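Local coordinates for protein APL1 (Anopheles gambiae, PDB 3O6N) that probably acts with the leucine-rich repeat protein LRIM1 in a heterodimeric complex that regulates complement-like immunity in the mosquito, at residues E311-Q314 against P315-R319; H179-L182 against S183-P186. All coordinates share one frame; numbering follows the deposited sequence.

Overall arrangement
Both contacts are short turns on the segments that lead from one strand of the leucine-rich repeat solenoid to the next. Contact 2 comes first along the chain, between strands 169-171 and 190-192 in the middle of the row of parallel strands; contact 1 follows between strands 299-301 and 322-324, near the C-terminal end. Their centres lie about 39 Å apart and their nearest atoms about 28 Å, so they do not touch and are related through the repeating fold. The chain solves the return path differently at each place, with a 3-10 turn at 182-184 and a short helix, 314-317, preceded by a 3-10 turn, so neighbouring strands of the solenoid are joined by connections of different shape.

Contact 1: residues E311-Q314 against P315-R319; sequences ERNQ and PQFDR
Asn313 and Phe317, one helical turn apart, meet in a CH-pi contact: Asn313 CB lies over one face of the phenyl ring, 3.8 Å from its centroid and displaced toward the rim. Phe317 CG stands beside its own backbone N (chi1 -65°), which swings the ring back under Asn313, while the same kind of chi1 turns the Asn313 amide aside to bond Leu289 N and the carbonyls of Leu287 and Val310. The flat apolar ring suits this buried position, where Leu333 also touches it. A small polar residue suits Asn313's place, because backbone groups satisfy its amide. The Asn313 carbonyl accepts Phe317 N at 3.0 Å from N to O, and Gln316 N more weakly. Next, Asp318 N bonds Gln314 O at 2.8 Å. Gln314 is extended, CG anti to its backbone N (chi1 -179°), and its CG comes 3.3 Å from Asp318 OD2; amide and carboxylate planes stand 82° apart. That carboxylate oxygen is bonded by Ser336 OG, which also takes a weak bond from Gln314 NE2. Pro315, whose nitrogen has no hydrogen to give, fits the first turn of a helix. The whole is a short helix between strands 299-301 and 322-324 of a leucine-rich repeat solenoid.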
loop_
_atom_site.group_PDB
_atom_site.type_symbol
_atom_site.label_atom_id
_atom_site.label_comp_id
_atom_site.label_asym_id
_atom_site.label_seq_id
_atom_site.Cartn_x
_atom_site.Cartn_y
_atom_site.Cartn_z
ATOM N N GLU A 311 24.909 -8.982 -20.589
ATOM C CA GLU A 311 24.943 -10.350 -21.096
ATOM C C GLU A 311 25.447 -11.370 -20.066
ATOM O O GLU A 311 25.003 -12.521 -20.045
ATOM C CB GLU A 311 25.752 -10.399 -22.396
ATOM C CG GLU A 311 26.471 -11.693 -22.655
ATOM C CD GLU A 311 27.367 -11.604 -23.871
ATOM O OE1 GLU A 311 26.953 -10.973 -24.870
ATOM O OE2 GLU A 311 28.488 -12.152 -23.822
ATOM N N ARG A 312 26.358 -10.950 -19.196
ATOM C CA ARG A 312 26.896 -11.857 -18.187
ATOM C C ARG A 312 25.821 -12.364 -17.225
ATOM O O ARG A 312 26.041 -13.322 -16.488
ATOM C CB ARG A 312 28.049 -11.206 -17.420
ATOM C CG ARG A 312 29.305 -11.053 -18.248
ATOM C CD ARG A 312 30.420 -10.392 -17.454
ATOM N NE ARG A 312 31.668 -10.356 -18.213
ATOM C CZ ARG A 312 32.798 -9.823 -17.762
ATOM N NH1 ARG A 312 32.832 -9.269 -16.557
ATOM N NH2 ARG A 312 33.891 -9.837 -18.516
ATOM N N ASN A 313 24.654 -11.728 -17.247
ATOM C CA ASN A 313 23.562 -12.119 -16.363
ATOM C C ASN A 313 22.769 -13.318 -16.876
ATOM O O ASN A 313 21.737 -13.672 -16.309
ATOM C CB ASN A 313 22.627 -10.936 -16.111
ATOM C CG ASN A 313 23.243 -9.895 -15.198
ATOM O OD1 ASN A 313 23.191 -10.014 -13.969
ATOM N ND2 ASN A 313 23.838 -8.868 -15.795
ATOM N N GLN A 314 23.260 -13.938 -17.945
ATOM C CA GLN A 314 22.594 -15.091 -18.549
ATOM C C GLN A 314 22.036 -16.121 -17.558
ATOM O O GLN A 314 20.887 -16.533 -17.684
ATOM C CB GLN A 314 23.517 -15.787 -19.556
ATOM C CG GLN A 314 22.869 -16.982 -20.234
ATOM C CD GLN A 314 23.732 -17.581 -21.324
ATOM O OE1 GLN A 314 24.819 -17.082 -21.621
ATOM N NE2 GLN A 314 23.251 -18.661 -21.926
ATOM N N PRO A 315 22.854 -16.556 -16.582
ATOM C CA PRO A 315 22.374 -17.581 -15.648
ATOM C C PRO A 315 21.142 -17.142 -14.860
ATOM O O PRO A 315 20.311 -17.982 -14.516
ATOM C CB PRO A 315 23.571 -17.799 -14.706
ATOM C CG PRO A 315 24.466 -16.617 -14.916
ATOM C CD PRO A 315 24.266 -16.213 -16.344
ATOM N N GLN A 316 21.027 -15.849 -14.573
ATOM C CA GLN A 316 19.837 -15.330 -13.910
ATOM C C GLN A 316 18.663 -15.277 -14.889
ATOM O O GLN A 316 17.554 -15.708 -14.568
ATOM C CB GLN A 316 20.097 -13.938 -13.322
ATOM C CG GLN A 316 18.895 -13.337 -12.608
ATOM C CD GLN A 316 18.530 -14.090 -11.341
ATOM O OE1 GLN A 316 18.979 -13.741 -10.251
ATOM N NE2 GLN A 316 17.711 -15.129 -11.479
ATOM N N PHE A 317 18.919 -14.742 -16.080
ATOM C CA PHE A 317 17.886 -14.599 -17.108
ATOM C C PHE A 317 17.298 -15.943 -17.538
ATOM O O PHE A 317 16.100 -16.047 -17.802
ATOM C CB PHE A 317 18.450 -13.891 -18.343
ATOM C CG PHE A 317 18.877 -12.465 -18.101
ATOM C CD1 PHE A 317 18.366 -11.736 -17.044
ATOM C CD2 PHE A 317 19.796 -11.856 -18.946
ATOM C CE1 PHE A 317 18.761 -10.423 -16.829
ATOM C CE2 PHE A 317 20.195 -10.548 -18.738
ATOM C CZ PHE A 317 19.672 -9.828 -17.678
ATOM N N ASP A 318 18.153 -16.960 -17.620
ATOM C CA ASP A 318 17.761 -18.284 -18.107
ATOM C C ASP A 318 16.651 -18.924 -17.281
ATOM O O ASP A 318 15.926 -19.788 -17.779
ATOM C CB ASP A 318 18.966 -19.231 -18.120
ATOM C CG ASP A 318 19.818 -19.094 -19.366
ATOM O OD1 ASP A 318 19.333 -18.554 -20.382
ATOM O OD2 ASP A 318 20.980 -19.551 -19.331
ATOM N N ARG A 319 16.533 -18.509 -16.021
ATOM C CA ARG A 319 15.584 -19.107 -15.087
ATOM C C ARG A 319 14.278 -18.326 -14.969
ATOM O O ARG A 319 13.345 -18.773 -14.303
ATOM C CB ARG A 319 16.201 -19.199 -13.691
ATOM C CG ARG A 319 17.581 -19.816 -13.635
ATOM C CD ARG A 319 18.090 -19.809 -12.205
ATOM N NE ARG A 319 17.167 -20.500 -11.309
ATOM C CZ ARG A 319 17.258 -21.788 -10.998
ATOM N NH1 ARG A 319 18.237 -22.524 -11.506
ATOM N NH2 ARG A 319 16.375 -22.341 -10.177
#

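Contact 2: residues H179-L182 against S183-P186; sequences HVDL and SLIP
Asp181 and Ser183 close an Asx turn that opens a 3-10 turn on the connecting segment of a leucine-rich repeat. Among the polar contacts, Asp181 OD1 accepts two bonds from Ser183, one from the hydroxyl and one, 3.0 Å long, from the backbone N. Both donors approach from the same face of the carboxylate, just over 30° out of its plane, the hydroxyl syn and the amide anti. Asp181 CG lies anti to the backbone N (chi1 -166°), which carries the carboxylate forward over the start of the turn. Aspartate's short chain suits this place, letting one oxygen reach the amide two residues on. Serine's short hydroxyl, with OG between backbone N and carbonyl carbon (chi1 81°), can reach the same oxygen as its own amide. The backbone adds Leu184 N to Asp181 O, 3.2 Å, and Ile185 N to Leu182 O, 3.0 Å. Apolar contacts sort by side: Leu184 crosses Asp181 at about a right angle, its CD1 3.8 Å from Asp181 CB, whereas Leu182 and Ile185, branched and apolar, suit the buried side against Leu170 of strand 169-171, with Leu182 CD2 4.2 Å from Ile185 CD1. The shortest polar link joins Ser183 OG to Asp181 OD1, at 2.6 Å.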
loop_
_atom_site.group_PDB
_atom_site.type_symbol
_atom_site.label_atom_id
_atom_site.label_comp_id
_atom_site.label_asym_id
_atom_site.label_seq_id
_atom_site.Cartn_x
_atom_site.Cartn_y
_atom_site.Cartn_z
ATOM N N HIS A 179 5.710 12.241 9.315
ATOM C CA HIS A 179 6.166 11.357 10.379
ATOM C C HIS A 179 5.116 10.339 10.803
ATOM O O HIS A 179 3.982 10.700 11.139
ATOM C CB HIS A 179 6.600 12.163 11.606
ATOM C CG HIS A 179 7.106 11.313 12.727
ATOM N ND1 HIS A 179 8.395 10.820 12.763
ATOM C CD2 HIS A 179 6.500 10.852 13.847
ATOM C CE1 HIS A 179 8.560 10.097 13.853
ATOM N NE2 HIS A 179 7.425 10.102 14.533
ATOM N N VAL A 180 5.502 9.068 10.764
ATOM C CA VAL A 180 4.771 7.999 11.446
ATOM C C VAL A 180 5.739 6.843 11.688
ATOM O O VAL A 180 6.299 6.281 10.744
ATOM C CB VAL A 180 3.528 7.509 10.673
ATOM C CG1 VAL A 180 3.880 7.142 9.232
ATOM C CG2 VAL A 180 2.902 6.320 11.391
ATOM N N ASP A 181 5.959 6.507 12.956
ATOM C CA ASP A 181 6.932 5.477 13.300
ATOM C C ASP A 181 6.269 4.117 13.482
ATOM O O ASP A 181 5.744 3.805 14.550
ATOM C CB ASP A 181 7.695 5.862 14.571
ATOM C CG ASP A 181 8.936 5.017 14.781
ATOM O OD1 ASP A 181 9.046 3.949 14.141
ATOM O OD2 ASP A 181 9.793 5.417 15.590
ATOM N N LEU A 182 6.309 3.306 12.431
ATOM C CA LEU A 182 5.679 1.994 12.448
ATOM C C LEU A 182 6.431 1.010 13.334
ATOM O O LEU A 182 5.883 -0.031 13.704
ATOM C CB LEU A 182 5.586 1.431 11.027
ATOM C CG LEU A 182 4.780 2.252 10.022
ATOM C CD1 LEU A 182 4.934 1.676 8.616
ATOM C CD2 LEU A 182 3.313 2.331 10.418
ATOM N N SER A 183 7.679 1.335 13.665
ATOM C CA SER A 183 8.480 0.472 14.528
ATOM C C SER A 183 7.855 0.411 15.917
ATOM O O SER A 183 8.090 -0.525 16.683
ATOM C CB SER A 183 9.935 0.957 14.606
ATOM O OG SER A 183 10.092 2.018 15.538
ATOM N N LEU A 184 7.038 1.410 16.232
ATOM C CA LEU A 184 6.385 1.465 17.537
ATOM C C LEU A 184 5.098 0.643 17.585
ATOM O O LEU A 184 4.368 0.683 18.578
ATOM C CB LEU A 184 6.101 2.916 17.934
ATOM C CG LEU A 184 7.355 3.793 18.041
ATOM C CD1 LEU A 184 6.988 5.249 18.289
ATOM C CD2 LEU A 184 8.295 3.272 19.125
ATOM N N ILE A 185 4.828 -0.105 16.520
ATOM C CA ILE A 185 3.645 -0.956 16.466
ATOM C C ILE A 185 4.028 -2.371 16.050
ATOM O O ILE A 185 3.706 -2.809 14.940
ATOM C CB ILE A 185 2.602 -0.401 15.468
ATOM C CG1 ILE A 185 2.522 1.124 15.568
ATOM C CG2 ILE A 185 1.240 -1.031 15.718
ATOM C CD1 ILE A 185 1.865 1.777 14.367
ATOM N N PRO A 186 4.723 -3.095 16.941
ATOM C CA PRO A 186 5.277 -4.422 16.647
ATOM C C PRO A 186 4.230 -5.471 16.278
ATOM O O PRO A 186 4.576 -6.495 15.684
ATOM C CB PRO A 186 5.986 -4.807 17.953
ATOM C CG PRO A 186 5.342 -3.962 18.999
ATOM C CD PRO A 186 5.024 -2.670 18.318
#